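Local coordinates for protein monovalent Na+/H+ antiporter subunit A (Dietzia sp. DQ12-45-1b, PDB 7D3U) that probably works as an antiporter subunit of the membrane-embedded Mrp complex, a bacterial pump that exchanges sodium ions for protons, at residues V87-S92 with Y104-T109; S330-F335 with P458-A463. One frame throughout, in Å; residues are numbered along the deposited sequence.

Contact 1. Residues V87-S92 with Y104-T109; sequences VMAYSS and YYGLMT. With LMT (dodecyl-beta-D-maltoside), chain T.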
ATOM      1  N   VAL B  87      45.012  13.134  21.958  1.00 79.45           N
ATOM      2  CA  VAL B  87      44.772  13.171  20.523  1.00 79.45           C
ATOM      3  C   VAL B  87      44.227  14.529  20.109  1.00 79.45           C
ATOM      4  O   VAL B  87      44.534  15.018  19.021  1.00 79.45           O
ATOM      5  CB  VAL B  87      43.837  12.021  20.110  1.00 79.45           C
ATOM      6  CG1 VAL B  87      43.180  12.311  18.780  1.00 79.45           C
ATOM      7  CG2 VAL B  87      44.615  10.725  20.029  1.00 79.45           C
ATOM      8  N   MET B  88      43.441  15.180  20.968  1.00 81.06           N
ATOM      9  CA  MET B  88      43.022  16.547  20.672  1.00 81.06           C
ATOM     10  C   MET B  88      44.212  17.498  20.687  1.00 81.06           C
ATOM     11  O   MET B  88      44.332  18.370  19.818  1.00 81.06           O
ATOM     12  CB  MET B  88      41.967  17.010  21.672  1.00 81.06           C
ATOM     13  CG  MET B  88      40.673  16.243  21.598  1.00 81.06           C
ATOM     14  SD  MET B  88      40.114  15.987  19.914  1.00 81.06           S
ATOM     15  CE  MET B  88      38.822  14.799  20.224  1.00 81.06           C
ATOM     16  N   ALA B  89      45.100  17.342  21.670  1.00 81.47           N
ATOM     17  CA  ALA B  89      46.290  18.181  21.730  1.00 81.47           C
ATOM     18  C   ALA B  89      47.190  17.961  20.522  1.00 81.47           C
ATOM     19  O   ALA B  89      47.873  18.891  20.079  1.00 81.47           O
ATOM     20  CB  ALA B  89      47.058  17.909  23.021  1.00 81.47           C
ATOM     21  N   TYR B  90      47.207  16.745  19.979  1.00 81.90           N
ATOM     22  CA  TYR B  90      48.004  16.476  18.788  1.00 81.90           C
ATOM     23  C   TYR B  90      47.313  16.977  17.523  1.00 81.90           C
ATOM     24  O   TYR B  90      47.973  17.482  16.607  1.00 81.90           O
ATOM     25  CB  TYR B  90      48.290  14.979  18.695  1.00 81.90           C
ATOM     26  CG  TYR B  90      48.702  14.493  17.330  1.00 81.90           C
ATOM     27  CD1 TYR B  90      50.020  14.574  16.914  1.00 81.90           C
ATOM     28  CD2 TYR B  90      47.775  13.929  16.467  1.00 81.90           C
ATOM     29  CE1 TYR B  90      50.401  14.123  15.673  1.00 81.90           C
ATOM     30  CE2 TYR B  90      48.147  13.476  15.224  1.00 81.90           C
ATOM     31  CZ  TYR B  90      49.460  13.576  14.833  1.00 81.90           C
ATOM     32  OH  TYR B  90      49.833  13.126  13.593  1.00 81.90           O
ATOM     33  N   SER B  91      45.987  16.852  17.458  1.00 82.25           N
ATOM     34  CA  SER B  91      45.232  17.265  16.285  1.00 82.25           C
ATOM     35  C   SER B  91      45.106  18.774  16.177  1.00 82.25           C
ATOM     36  O   SER B  91      44.837  19.281  15.083  1.00 82.25           O
ATOM     37  CB  SER B  91      43.841  16.639  16.314  1.00 82.25           C
ATOM     38  OG  SER B  91      43.079  17.068  15.202  1.00 82.25           O
ATOM     39  N   SER B  92      45.278  19.501  17.280  1.00 84.20           N
ATOM     40  CA  SER B  92      45.268  20.956  17.189  1.00 84.20           C
ATOM     41  C   SER B  92      46.425  21.465  16.343  1.00 84.20           C
ATOM     42  O   SER B  92      46.337  22.552  15.764  1.00 84.20           O
ATOM     43  CB  SER B  92      45.329  21.573  18.582  1.00 84.20           C
ATOM     44  OG  SER B  92      45.366  22.983  18.489  1.00 84.20           O
ATOM     45  N   TYR B 104      35.101  17.468  12.241  1.00 82.98           N
ATOM     46  CA  TYR B 104      36.075  16.554  12.821  1.00 82.98           C
ATOM     47  C   TYR B 104      35.990  16.538  14.342  1.00 82.98           C
ATOM     48  O   TYR B 104      36.020  15.467  14.957  1.00 82.98           O
ATOM     49  CB  TYR B 104      37.482  16.940  12.360  1.00 82.98           C
ATOM     50  CG  TYR B 104      38.600  16.277  13.127  1.00 82.98           C
ATOM     51  CD1 TYR B 104      39.125  16.861  14.273  1.00 82.98           C
ATOM     52  CD2 TYR B 104      39.149  15.083  12.695  1.00 82.98           C
ATOM     53  CE1 TYR B 104      40.145  16.263  14.972  1.00 82.98           C
ATOM     54  CE2 TYR B 104      40.174  14.482  13.388  1.00 82.98           C
ATOM     55  CZ  TYR B 104      40.667  15.075  14.525  1.00 82.98           C
ATOM     56  OH  TYR B 104      41.687  14.480  15.222  1.00 82.98           O
ATOM     57  N   TYR B 105      35.878  17.711  14.965  1.00 80.50           N
ATOM     58  CA  TYR B 105      35.878  17.775  16.423  1.00 80.50           C
ATOM     59  C   TYR B 105      34.546  17.309  16.996  1.00 80.50           C
ATOM     60  O   TYR B 105      34.513  16.564  17.981  1.00 80.50           O
ATOM     61  CB  TYR B 105      36.204  19.193  16.885  1.00 80.50           C
ATOM     62  CG  TYR B 105      37.663  19.539  16.741  1.00 80.50           C
ATOM     63  CD1 TYR B 105      38.611  18.982  17.583  1.00 80.50           C
ATOM     64  CD2 TYR B 105      38.095  20.414  15.757  1.00 80.50           C
ATOM     65  CE1 TYR B 105      39.945  19.290  17.454  1.00 80.50           C
ATOM     66  CE2 TYR B 105      39.427  20.729  15.622  1.00 80.50           C
ATOM     67  CZ  TYR B 105      40.348  20.163  16.472  1.00 80.50           C
ATOM     68  OH  TYR B 105      41.679  20.472  16.342  1.00 80.50           O
ATOM     69  N   GLY B 106      33.436  17.737  16.394  1.00 81.22           N
ATOM     70  CA  GLY B 106      32.128  17.300  16.847  1.00 81.22           C
ATOM     71  C   GLY B 106      31.931  15.803  16.796  1.00 81.22           C
ATOM     72  O   GLY B 106      31.015  15.284  17.440  1.00 81.22           O
ATOM     73  N   LEU B 107      32.767  15.094  16.042  1.00 78.77           N
ATOM     74  CA  LEU B 107      32.750  13.640  16.014  1.00 78.77           C
ATOM     75  C   LEU B 107      33.805  13.025  16.918  1.00 78.77           C
ATOM     76  O   LEU B 107      33.510  12.078  17.650  1.00 78.77           O
ATOM     77  CB  LEU B 107      32.955  13.135  14.585  1.00 78.77           C
ATOM     78  CG  LEU B 107      31.764  13.300  13.648  1.00 78.77           C
ATOM     79  CD1 LEU B 107      32.107  12.791  12.264  1.00 78.77           C
ATOM     80  CD2 LEU B 107      30.567  12.563  14.206  1.00 78.77           C
ATOM     81  N   MET B 108      35.028  13.555  16.902  1.00 80.82           N
ATOM     82  CA  MET B 108      36.091  12.971  17.706  1.00 80.82           C
ATOM     83  C   MET B 108      35.881  13.194  19.197  1.00 80.82           C
ATOM     84  O   MET B 108      36.454  12.459  20.007  1.00 80.82           O
ATOM     85  CB  MET B 108      37.440  13.535  17.270  1.00 80.82           C
ATOM     86  CG  MET B 108      38.011  12.860  16.043  1.00 80.82           C
ATOM     87  SD  MET B 108      38.675  11.237  16.436  1.00 80.82           S
ATOM     88  CE  MET B 108      39.846  11.684  17.708  1.00 80.82           C
ATOM     89  N   THR B 109      35.076  14.184  19.579  1.00 80.26           N
ATOM     90  CA  THR B 109      34.695  14.346  20.976  1.00 80.26           C
ATOM     91  C   THR B 109      33.395  13.623  21.298  1.00 80.26           C
ATOM     92  O   THR B 109      33.212  13.155  22.425  1.00 80.26           O
ATOM     93  CB  THR B 109      34.565  15.828  21.326  1.00 80.26           C
ATOM     94  OG1 THR B 109      33.417  16.372  20.670  1.00 80.26           O
ATOM     95  CG2 THR B 109      35.797  16.591  20.895  1.00 80.26           C
TER
HETATM   96  C1  LMT T1203      31.847  22.448   8.418  1.00 82.26           C
HETATM   97  C2  LMT T1203      31.094  22.676   9.693  1.00 82.26           C
HETATM   98  C3  LMT T1203      30.123  21.613  10.089  1.00 82.26           C
HETATM   99  C4  LMT T1203      29.420  22.082  11.333  1.00 82.26           C
HETATM  100  C5  LMT T1203      28.581  20.985  11.894  1.00 82.26           C
HETATM  101  C6  LMT T1203      29.389  20.006  12.679  1.00 82.26           C
HETATM  102  C7  LMT T1203      28.547  18.812  13.017  1.00 82.26           C
HETATM  103  C8  LMT T1203      29.208  18.044  14.105  1.00 82.26           C
HETATM  104  C9  LMT T1203      28.538  18.169  15.434  1.00 82.26           C
HETATM  105  C10 LMT T1203      28.516  16.801  16.051  1.00 82.26           C
HETATM  106  C11 LMT T1203      28.116  16.853  17.491  1.00 82.26           C
HETATM  107  C12 LMT T1203      26.649  17.055  17.651  1.00 82.26           C
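Tyr104 sets CG anti to its backbone N (chi1 167°) and Ser91 does the same with OG, which brings their two hydroxyls together between antiparallel helices 71-94 and 102-119. Ser91 OG donates a weak hydrogen bond to Tyr104 OH at 2.9 Å. Met88, bent at chi2 (-44°), sends its thioether across the gap alongside Tyr105, the two side chains running in opposite directions. Its SD lies at the ring edge, 5.2 Å from the centroid of the Tyr105 ring, a Met-aromatic contact. Beyond the sulfur, Met88 CE settles against Met108 CB at 3.5 Å and Thr109 CG2 at 3.6 Å. Met108 returns the reach: its CE meets Val87 CG1 at 3.6 Å, and its CG covers one face of the Tyr104 ring near the rim. Thr109 OG1 donates a hydrogen bond back to Tyr105 O, which also accepts from Thr109 N, leaving CG2 to face Met88 CE. The far side of helix 102-119 meets detergent, LMT C10 approaching Gly106 O. With the short-segment axes 11.9 Å apart, long side chains do the bridging: Met88 buries the most and Tyr105 next, thioether and ring sharing the work, while one weak hydroxyl bond adds a polar link in a buried setting.

Contact 2. Residues S330-F335 with P458-A463; sequences SSLFMF and PAALPA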
ATOM      1  N   SER B 330      48.776   4.547  20.257  1.00 79.78           N
ATOM      2  CA  SER B 330      48.434   5.954  20.090  1.00 79.78           C
ATOM      3  C   SER B 330      49.671   6.777  19.760  1.00 79.78           C
ATOM      4  O   SER B 330      49.659   7.600  18.835  1.00 79.78           O
ATOM      5  CB  SER B 330      47.761   6.485  21.353  1.00 79.78           C
ATOM      6  OG  SER B 330      47.736   7.899  21.362  1.00 79.78           O
ATOM      7  N   SER B 331      50.758   6.560  20.503  1.00 81.21           N
ATOM      8  CA  SER B 331      51.968   7.323  20.230  1.00 81.21           C
ATOM      9  C   SER B 331      52.565   6.963  18.875  1.00 81.21           C
ATOM     10  O   SER B 331      53.086   7.842  18.182  1.00 81.21           O
ATOM     11  CB  SER B 331      52.992   7.106  21.338  1.00 81.21           C
ATOM     12  OG  SER B 331      53.957   6.153  20.948  1.00 81.21           O
ATOM     13  N   LEU B 332      52.471   5.697  18.464  1.00 81.29           N
ATOM     14  CA  LEU B 332      52.976   5.299  17.154  1.00 81.29           C
ATOM     15  C   LEU B 332      52.187   5.960  16.036  1.00 81.29           C
ATOM     16  O   LEU B 332      52.766   6.418  15.045  1.00 81.29           O
ATOM     17  CB  LEU B 332      52.919   3.782  17.012  1.00 81.29           C
ATOM     18  CG  LEU B 332      54.182   3.027  17.401  1.00 81.29           C
ATOM     19  CD1 LEU B 332      54.044   1.574  17.023  1.00 81.29           C
ATOM     20  CD2 LEU B 332      55.385   3.644  16.722  1.00 81.29           C
ATOM     21  N   PHE B 333      50.862   6.011  16.172  1.00 81.22           N
ATOM     22  CA  PHE B 333      50.047   6.666  15.157  1.00 81.22           C
ATOM     23  C   PHE B 333      50.346   8.154  15.089  1.00 81.22           C
ATOM     24  O   PHE B 333      50.499   8.717  13.996  1.00 81.22           O
ATOM     25  CB  PHE B 333      48.568   6.435  15.446  1.00 81.22           C
ATOM     26  CG  PHE B 333      47.990   5.278  14.708  1.00 81.22           C
ATOM     27  CD1 PHE B 333      47.944   5.283  13.332  1.00 81.22           C
ATOM     28  CD2 PHE B 333      47.496   4.184  15.388  1.00 81.22           C
ATOM     29  CE1 PHE B 333      47.418   4.222  12.648  1.00 81.22           C
ATOM     30  CE2 PHE B 333      46.967   3.117  14.706  1.00 81.22           C
ATOM     31  CZ  PHE B 333      46.925   3.136  13.334  1.00 81.22           C
ATOM     32  N   MET B 334      50.440   8.810  16.245  1.00 84.16           N
ATOM     33  CA  MET B 334      50.733  10.237  16.236  1.00 84.16           C
ATOM     34  C   MET B 334      52.130  10.517  15.696  1.00 84.16           C
ATOM     35  O   MET B 334      52.346  11.543  15.041  1.00 84.16           O
ATOM     36  CB  MET B 334      50.558  10.807  17.641  1.00 84.16           C
ATOM     37  CG  MET B 334      49.107  10.874  18.083  1.00 84.16           C
ATOM     38  SD  MET B 334      48.907  11.592  19.718  1.00 84.16           S
ATOM     39  CE  MET B 334      49.777  10.384  20.705  1.00 84.16           C
ATOM     40  N   PHE B 335      53.078   9.603  15.908  1.00 86.83           N
ATOM     41  CA  PHE B 335      54.420   9.805  15.382  1.00 86.83           C
ATOM     42  C   PHE B 335      54.477   9.562  13.881  1.00 86.83           C
ATOM     43  O   PHE B 335      55.203  10.259  13.166  1.00 86.83           O
ATOM     44  CB  PHE B 335      55.408   8.901  16.112  1.00 86.83           C
ATOM     45  CG  PHE B 335      55.931   9.492  17.382  1.00 86.83           C
ATOM     46  CD1 PHE B 335      56.257  10.832  17.450  1.00 86.83           C
ATOM     47  CD2 PHE B 335      56.082   8.712  18.513  1.00 86.83           C
ATOM     48  CE1 PHE B 335      56.733  11.382  18.618  1.00 86.83           C
ATOM     49  CE2 PHE B 335      56.554   9.259  19.685  1.00 86.83           C
ATOM     50  CZ  PHE B 335      56.883  10.594  19.736  1.00 86.83           C
ATOM     51  N   PRO B 458      52.527  16.318  22.191  1.00 85.59           N
ATOM     52  CA  PRO B 458      51.348  15.454  22.356  1.00 85.59           C
ATOM     53  C   PRO B 458      51.499  14.097  21.702  1.00 85.59           C
ATOM     54  O   PRO B 458      50.668  13.214  21.942  1.00 85.59           O
ATOM     55  CB  PRO B 458      50.217  16.265  21.706  1.00 85.59           C
ATOM     56  CG  PRO B 458      50.725  17.656  21.637  1.00 85.59           C
ATOM     57  CD  PRO B 458      52.192  17.529  21.423  1.00 85.59           C
ATOM     58  N   ALA B 459      52.526  13.900  20.880  1.00 85.66           N
ATOM     59  CA  ALA B 459      52.806  12.596  20.301  1.00 85.66           C
ATOM     60  C   ALA B 459      53.835  11.809  21.095  1.00 85.66           C
ATOM     61  O   ALA B 459      53.936  10.591  20.914  1.00 85.66           O
ATOM     62  CB  ALA B 459      53.295  12.750  18.859  1.00 85.66           C
ATOM     63  N   ALA B 460      54.594  12.471  21.963  1.00 85.11           N
ATOM     64  CA  ALA B 460      55.587  11.811  22.796  1.00 85.11           C
ATOM     65  C   ALA B 460      55.113  11.606  24.225  1.00 85.11           C
ATOM     66  O   ALA B 460      55.845  11.020  25.027  1.00 85.11           O
ATOM     67  CB  ALA B 460      56.892  12.610  22.800  1.00 85.11           C
ATOM     68  N   LEU B 461      53.912  12.077  24.567  1.00 83.26           N
ATOM     69  CA  LEU B 461      53.413  11.854  25.922  1.00 83.26           C
ATOM     70  C   LEU B 461      53.066  10.391  26.163  1.00 83.26           C
ATOM     71  O   LEU B 461      53.462   9.854  27.212  1.00 83.26           O
ATOM     72  CB  LEU B 461      52.226  12.779  26.204  1.00 83.26           C
ATOM     73  CG  LEU B 461      51.786  12.832  27.665  1.00 83.26           C
ATOM     74  CD1 LEU B 461      52.926  13.319  28.537  1.00 83.26           C
ATOM     75  CD2 LEU B 461      50.572  13.726  27.823  1.00 83.26           C
ATOM     76  N   PRO B 462      52.349   9.691  25.277  1.00 82.40           N
ATOM     77  CA  PRO B 462      52.143   8.254  25.518  1.00 82.40           C
ATOM     78  C   PRO B 462      53.424   7.444  25.432  1.00 82.40           C
ATOM     79  O   PRO B 462      53.597   6.492  26.202  1.00 82.40           O
ATOM     80  CB  PRO B 462      51.141   7.860  24.424  1.00 82.40           C
ATOM     81  CG  PRO B 462      50.455   9.125  24.075  1.00 82.40           C
ATOM     82  CD  PRO B 462      51.532  10.156  24.142  1.00 82.40           C
ATOM     83  N   ALA B 463      54.333   7.795  24.522  1.00 84.35           N
ATOM     84  CA  ALA B 463      55.570   7.033  24.390  1.00 84.35           C
ATOM     85  C   ALA B 463      56.438   7.159  25.636  1.00 84.35           C
ATOM     86  O   ALA B 463      57.100   6.194  26.035  1.00 84.35           O
ATOM     87  CB  ALA B 463      56.339   7.488  23.152  1.00 84.35           C
TER
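A proline-kinked helix packs here against a long neighbour: helix 457-471, which lacks the backbone bonds to the turn before at Pro462 and Ala463, runs antiparallel to helix 312-341, whose segment 330-335 belongs to the family shared with complex I antiporter-like subunits. The short-segment axes come within 7.8 Å, and small residues permit this approach. Ala459 faces the partner helix, its CB 3.6 Å from Met334 CB. The same methyl lies 4.1 Å from the centroid of the Phe335 ring, an off-centre CH-pi contact, while Ala459 O sits over one ring face, displaced toward the rim. Phe335 reaches this place with CG beside its own backbone N (chi1 -86°). Its CZ touches Ala460 CB at 3.7 Å, and Ala463 CB comes to the ring edge. Replacing Phe335 with an alanine is likely to open a gap beside Ala459, Ala460 and Ala463 and leave the Ala459 methyl without its aromatic partner. Met334, extended at chi2 and bent at chi3 (-64°), crosses Pro462 at about a right angle and lays CE 3.7 Å from Pro462 CG. One turn back, Ser331 CB abuts Pro462 CB at 3.7 Å, and its OG lies beside Ala463 CB while making a weak hydrogen bond to Phe328 O. Helix 362-373 adjoins the pair through Ala368 at Ser331 and Val365 at Phe335, helix 231-240 meets Ser330 through Ala239, and helix 71-94 brings Tyr90 against both Met334 and Pro458.

How the contacts relate
Helix 71-94 joins the two contacts, whose centres lie 14 Å apart on the same side of the chain's centre. In contact 1 its Val87 and Ser91 point toward helix 102-119, and Met88 bends its end there; Ala89 and Tyr90 meet contact 2 instead. Tyr90 CE1 packs 3.3 Å from Met334 O, and Tyr90 CD1 lies 4.2 Å from Ala459 CB. Pro458 CG comes within 3.5 Å of Ala89 O, so one helix touches both members of the second pair. Helix 231-240 also borders both contacts. Detergent lies near each: the dodecyl-maltoside beside contact 1 has a counterpart that touches Pro458.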